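Long-range contact in probable Rab-related GTPase (Acanthamoeba polyphaga mimivirus, PDB 5XC5), which binds GTP with a magnesium ion as a Rab-family small GTPase and may take part in protein transport: residues Phe86-Val97 with Asn127-Phe138. The protein carries 1 engineered substitution. Sequence-based numbering, arbitrary orientation.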
loop_
_atom_site.group_PDB
_atom_site.type_symbol
_atom_site.label_atom_id
_atom_site.label_comp_id
_atom_site.label_asym_id
_atom_site.label_seq_id
_atom_site.Cartn_x
_atom_site.Cartn_y
_atom_site.Cartn_z
ATOM N N PHE A 86 -4.035 -5.557 0.811
ATOM C CA PHE A 86 -5.087 -6.477 1.233
ATOM C C PHE A 86 -4.501 -7.505 2.197
ATOM O O PHE A 86 -3.288 -7.609 2.374
ATOM C CB PHE A 86 -5.800 -7.133 0.039
ATOM C CG PHE A 86 -4.998 -8.222 -0.624
ATOM C CD1 PHE A 86 -4.085 -7.911 -1.626
ATOM C CD2 PHE A 86 -5.171 -9.558 -0.265
ATOM C CE1 PHE A 86 -3.356 -8.898 -2.249
ATOM C CE2 PHE A 86 -4.427 -10.553 -0.887
ATOM C CZ PHE A 86 -3.511 -10.211 -1.874
ATOM N N ASP A 87 -5.389 -8.276 2.815
ATOM C CA ASP A 87 -5.036 -9.276 3.827
ATOM C C ASP A 87 -5.233 -10.639 3.176
ATOM O O ASP A 87 -6.324 -10.927 2.674
ATOM C CB ASP A 87 -5.993 -9.060 5.010
ATOM C CG ASP A 87 -5.946 -10.137 6.095
ATOM O OD1 ASP A 87 -5.382 -11.233 5.917
ATOM O OD2 ASP A 87 -6.553 -9.853 7.157
ATOM N N VAL A 88 -4.178 -11.461 3.168
ATOM C CA VAL A 88 -4.232 -12.749 2.470
ATOM C C VAL A 88 -5.292 -13.692 3.027
ATOM O O VAL A 88 -5.693 -14.630 2.327
ATOM C CB VAL A 88 -2.858 -13.450 2.389
ATOM C CG1 VAL A 88 -1.895 -12.659 1.516
ATOM C CG2 VAL A 88 -2.287 -13.671 3.782
ATOM N N THR A 89 -5.743 -13.486 4.268
ATOM C CA THR A 89 -6.812 -14.308 4.837
ATOM C C THR A 89 -8.195 -13.713 4.628
ATOM O O THR A 89 -9.184 -14.361 4.977
ATOM C CB THR A 89 -6.622 -14.521 6.349
ATOM O OG1 THR A 89 -6.849 -13.288 7.049
ATOM C CG2 THR A 89 -5.236 -15.023 6.667
ATOM N N ASP A 90 -8.284 -12.491 4.126
ATOM C CA ASP A 90 -9.535 -11.740 4.030
ATOM C C ASP A 90 -9.891 -11.700 2.546
ATOM O O ASP A 90 -9.416 -10.837 1.802
ATOM C CB ASP A 90 -9.331 -10.354 4.637
ATOM C CG ASP A 90 -10.599 -9.528 4.699
ATOM O OD1 ASP A 90 -11.575 -9.832 3.981
ATOM O OD2 ASP A 90 -10.590 -8.527 5.450
ATOM N N ARG A 91 -10.741 -12.638 2.124
ATOM C CA ARG A 91 -11.061 -12.771 0.709
ATOM C C ARG A 91 -11.726 -11.514 0.158
ATOM O O ARG A 91 -11.413 -11.073 -0.954
ATOM C CB ARG A 91 -11.979 -13.975 0.507
ATOM C CG ARG A 91 -12.340 -14.203 -0.929
ATOM C CD ARG A 91 -11.111 -14.596 -1.711
ATOM N NE ARG A 91 -11.291 -14.436 -3.148
ATOM C CZ ARG A 91 -10.568 -15.068 -4.065
ATOM N NH1 ARG A 91 -10.801 -14.857 -5.353
ATOM N NH2 ARG A 91 -9.621 -15.922 -3.699
ATOM N N GLU A 92 -12.661 -10.936 0.911
ATOM C CA GLU A 92 -13.308 -9.711 0.460
ATOM C C GLU A 92 -12.289 -8.594 0.264
ATOM O O GLU A 92 -12.401 -7.803 -0.678
ATOM C CB GLU A 92 -14.393 -9.306 1.456
ATOM C CG GLU A 92 -15.101 -8.004 1.129
ATOM C CD GLU A 92 -16.147 -7.630 2.173
ATOM O OE1 GLU A 92 -16.060 -8.127 3.323
ATOM O OE2 GLU A 92 -17.052 -6.831 1.846
ATOM N N SER A 93 -11.277 -8.514 1.137
ATOM C CA SER A 93 -10.274 -7.464 0.981
ATOM C C SER A 93 -9.504 -7.629 -0.325
ATOM O O SER A 93 -9.135 -6.632 -0.968
ATOM C CB SER A 93 -9.345 -7.399 2.204
ATOM O OG SER A 93 -8.300 -8.360 2.171
ATOM N N PHE A 94 -9.264 -8.874 -0.741
ATOM C CA PHE A 94 -8.641 -9.105 -2.041
ATOM C C PHE A 94 -9.584 -8.738 -3.184
ATOM O O PHE A 94 -9.184 -8.062 -4.136
ATOM C CB PHE A 94 -8.155 -10.548 -2.179
ATOM C CG PHE A 94 -7.631 -10.857 -3.542
ATOM C CD1 PHE A 94 -6.409 -10.350 -3.961
ATOM C CD2 PHE A 94 -8.374 -11.631 -4.419
ATOM C CE1 PHE A 94 -5.933 -10.608 -5.230
ATOM C CE2 PHE A 94 -7.899 -11.905 -5.692
ATOM C CZ PHE A 94 -6.681 -11.396 -6.101
ATOM N N ASP A 95 -10.843 -9.178 -3.117
ATOM C CA ASP A 95 -11.780 -8.799 -4.166
ATOM C C ASP A 95 -11.917 -7.282 -4.267
ATOM O O ASP A 95 -12.088 -6.745 -5.369
ATOM C CB ASP A 95 -13.141 -9.473 -3.947
ATOM C CG ASP A 95 -13.066 -10.994 -3.997
ATOM O OD1 ASP A 95 -12.182 -11.546 -4.684
ATOM O OD2 ASP A 95 -13.913 -11.650 -3.353
ATOM N N ASP A 96 -11.799 -6.576 -3.135
ATOM C CA ASP A 96 -11.876 -5.119 -3.116
ATOM C C ASP A 96 -10.731 -4.443 -3.874
ATOM O O ASP A 96 -10.888 -3.291 -4.291
ATOM C CB ASP A 96 -11.862 -4.603 -1.672
ATOM C CG ASP A 96 -13.113 -4.961 -0.893
ATOM O OD1 ASP A 96 -14.141 -5.337 -1.501
ATOM O OD2 ASP A 96 -13.068 -4.841 0.351
ATOM N N VAL A 97 -9.581 -5.117 -4.044
ATOM C CA VAL A 97 -8.429 -4.491 -4.698
ATOM C C VAL A 97 -8.803 -3.974 -6.082
ATOM O O VAL A 97 -8.401 -2.869 -6.474
ATOM C CB VAL A 97 -7.231 -5.460 -4.757
ATOM C CG1 VAL A 97 -6.118 -4.901 -5.647
ATOM C CG2 VAL A 97 -6.684 -5.740 -3.369
ATOM N N ASN A 127 -4.425 -20.945 6.209
ATOM C CA ASN A 127 -5.506 -20.006 6.465
ATOM C C ASN A 127 -5.605 -18.903 5.426
ATOM O O ASN A 127 -6.531 -18.095 5.509
ATOM C CB ASN A 127 -5.351 -19.359 7.844
ATOM C CG ASN A 127 -5.624 -20.320 8.970
ATOM O OD1 ASN A 127 -6.448 -21.225 8.844
ATOM N ND2 ASN A 127 -4.929 -20.132 10.088
ATOM N N TRP A 128 -4.678 -18.823 4.471
ATOM C CA TRP A 128 -4.855 -17.845 3.404
ATOM C C TRP A 128 -6.080 -18.211 2.583
ATOM O O TRP A 128 -6.387 -19.391 2.371
ATOM C CB TRP A 128 -3.650 -17.797 2.463
ATOM C CG TRP A 128 -2.343 -17.376 3.082
ATOM C CD1 TRP A 128 -2.013 -17.366 4.404
ATOM C CD2 TRP A 128 -1.182 -16.930 2.376
ATOM N NE1 TRP A 128 -0.717 -16.934 4.564
ATOM C CE2 TRP A 128 -0.189 -16.660 3.331
ATOM C CE3 TRP A 128 -0.894 -16.718 1.023
ATOM C CZ2 TRP A 128 1.077 -16.208 2.981
ATOM C CZ3 TRP A 128 0.365 -16.264 0.679
ATOM C CH2 TRP A 128 1.332 -16.022 1.650
ATOM N N ARG A 129 -6.773 -17.188 2.098
ATOM C CA ARG A 129 -7.958 -17.384 1.274
ATOM C C ARG A 129 -7.748 -16.901 -0.155
ATOM O O ARG A 129 -8.714 -16.794 -0.923
ATOM C CB ARG A 129 -9.174 -16.716 1.921
ATOM C CG ARG A 129 -9.563 -17.348 3.269
ATOM C CD ARG A 129 -10.918 -16.852 3.753
ATOM N NE ARG A 129 -11.437 -17.602 4.902
ATOM C CZ ARG A 129 -11.343 -17.206 6.170
ATOM N NH1 ARG A 129 -10.727 -16.073 6.483
ATOM N NH2 ARG A 129 -11.862 -17.954 7.138
ATOM N N VAL A 130 -6.508 -16.590 -0.522
ATOM C CA VAL A 130 -6.150 -16.279 -1.897
ATOM C C VAL A 130 -4.808 -16.929 -2.192
ATOM O O VAL A 130 -3.946 -17.042 -1.315
ATOM C CB VAL A 130 -6.114 -14.754 -2.149
ATOM C CG1 VAL A 130 -5.057 -14.117 -1.312
ATOM C CG2 VAL A 130 -5.908 -14.442 -3.633
ATOM N N SER A 131 -4.642 -17.383 -3.428
ATOM C CA SER A 131 -3.419 -18.054 -3.834
ATOM C C SER A 131 -2.454 -17.077 -4.492
ATOM O O SER A 131 -2.840 -16.032 -5.022
ATOM C CB SER A 131 -3.721 -19.191 -4.810
ATOM O OG SER A 131 -4.134 -18.671 -6.061
ATOM N N GLU A 132 -1.174 -17.438 -4.443
ATOM C CA GLU A 132 -0.160 -16.657 -5.137
ATOM C C GLU A 132 -0.488 -16.536 -6.620
ATOM O O GLU A 132 -0.325 -15.466 -7.218
ATOM C CB GLU A 132 1.207 -17.306 -4.928
ATOM C CG GLU A 132 2.381 -16.474 -5.367
ATOM N N ASN A 133 -0.986 -17.614 -7.229
ATOM C CA ASN A 133 -1.284 -17.563 -8.657
ATOM C C ASN A 133 -2.422 -16.597 -8.964
ATOM O O ASN A 133 -2.381 -15.888 -9.977
ATOM C CB ASN A 133 -1.575 -18.968 -9.186
ATOM C CG ASN A 133 -0.308 -19.748 -9.470
ATOM O OD1 ASN A 133 0.804 -19.239 -9.285
ATOM N ND2 ASN A 133 -0.463 -20.996 -9.911
ATOM N N GLU A 134 -3.442 -16.537 -8.097
ATOM C CA GLU A 134 -4.531 -15.583 -8.303
ATOM C C GLU A 134 -4.029 -14.150 -8.220
ATOM O O GLU A 134 -4.465 -13.281 -8.984
ATOM C CB GLU A 134 -5.597 -15.753 -7.228
ATOM C CG GLU A 134 -6.411 -17.003 -7.254
ATOM C CD GLU A 134 -7.435 -16.971 -6.144
ATOM O OE1 GLU A 134 -8.497 -16.341 -6.350
ATOM O OE2 GLU A 134 -7.149 -17.518 -5.053
ATOM N N ILE A 135 -3.142 -13.880 -7.260
ATOM C CA ILE A 135 -2.578 -12.543 -7.093
ATOM C C ILE A 135 -1.773 -12.150 -8.325
ATOM O O ILE A 135 -1.936 -11.054 -8.875
ATOM C CB ILE A 135 -1.724 -12.484 -5.810
ATOM C CG1 ILE A 135 -2.603 -12.687 -4.575
ATOM C CG2 ILE A 135 -0.916 -11.171 -5.744
ATOM C CD1 ILE A 135 -1.843 -13.086 -3.319
ATOM N N LYS A 136 -0.880 -13.038 -8.772
ATOM C CA LYS A 136 -0.073 -12.736 -9.949
ATOM C C LYS A 136 -0.944 -12.519 -11.180
ATOM O O LYS A 136 -0.704 -11.592 -11.965
ATOM C CB LYS A 136 0.935 -13.855 -10.197
ATOM C CG LYS A 136 2.031 -13.964 -9.145
ATOM C CD LYS A 136 2.901 -15.192 -9.377
ATOM C CE LYS A 136 3.859 -15.423 -8.220
ATOM N NZ LYS A 136 5.034 -14.502 -8.246
ATOM N N LYS A 137 -1.959 -13.366 -11.365
ATOM C CA LYS A 137 -2.844 -13.222 -12.517
ATOM C C LYS A 137 -3.621 -11.911 -12.462
ATOM O O LYS A 137 -3.735 -11.204 -13.473
ATOM C CB LYS A 137 -3.796 -14.413 -12.586
ATOM C CG LYS A 137 -4.895 -14.256 -13.618
ATOM C CD LYS A 137 -4.325 -14.141 -15.027
ATOM C CE LYS A 137 -5.256 -14.780 -16.046
ATOM N NZ LYS A 137 -6.626 -14.207 -15.920
ATOM N N PHE A 138 -4.148 -11.552 -11.289
ATOM C CA PHE A 138 -4.833 -10.274 -11.167
ATOM C C PHE A 138 -3.928 -9.125 -11.596
ATOM O O PHE A 138 -4.335 -8.241 -12.354
ATOM C CB PHE A 138 -5.323 -10.057 -9.729
ATOM C CG PHE A 138 -5.879 -8.686 -9.508
ATOM C CD1 PHE A 138 -7.214 -8.426 -9.762
ATOM C CD2 PHE A 138 -5.060 -7.641 -9.104
ATOM C CE1 PHE A 138 -7.726 -7.158 -9.598
ATOM C CE2 PHE A 138 -5.564 -6.363 -8.945
ATOM C CZ PHE A 138 -6.902 -6.122 -9.192
#
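Val130 sets its two methyls to different work against Phe94 and Phe86. Val130 CG2 stands over the face of the Phe94 ring, 3.7 Å from its centroid and 8° off the normal, a CH-pi contact. CG1 meets the edge of Phe86 at CE2. Ile135 CD1 reaches the same edge in plane, 3.6 Å from Phe86 CZ. Phe94 has CG anti to its backbone N (chi1 174°), which carries the ring toward helix 132-141. There its edge faces the ring of Phe138 in a T-shaped pair, centroids 5.9 Å apart. Val97 CG1 touches Phe138 at CE2.

Nearer the nucleotide, with the Thr89 side chain about 8 Å from GTP, Val88 CG2 sits above the five-membered ring of Trp128, 3.5 Å from its centroid. Trp128 NE1 donates to Ile123 O, outside the two segments. Val88 O accepts from Arg129 N, and Thr89 O from Arg129 NH1 at 2.8 Å, in the guanidinium plane.

Arg91 crosses Glu134 at about a right angle, with guanidinium and carboxylate nearly coplanar. Arg91 NH1 and NH2 both donate to Glu134 OE1, each at 2.9 Å. Arg91 NH2 also donates to Arg129 O, 3.0 Å away. Glu134 OE2 takes the N-H of Ser131, and Glu134 N gives to Ser131 OG, a capping box at the start of helix 132-141.

The contact thus joins the beginnings of two neighbouring, nearly parallel helices of the Ras-like fold. Glu134 links its own helix cap to Arg91 of the other helix. Its two partners probably favour the charged carboxylate, while the apolar side chains pack the helices against the sheet.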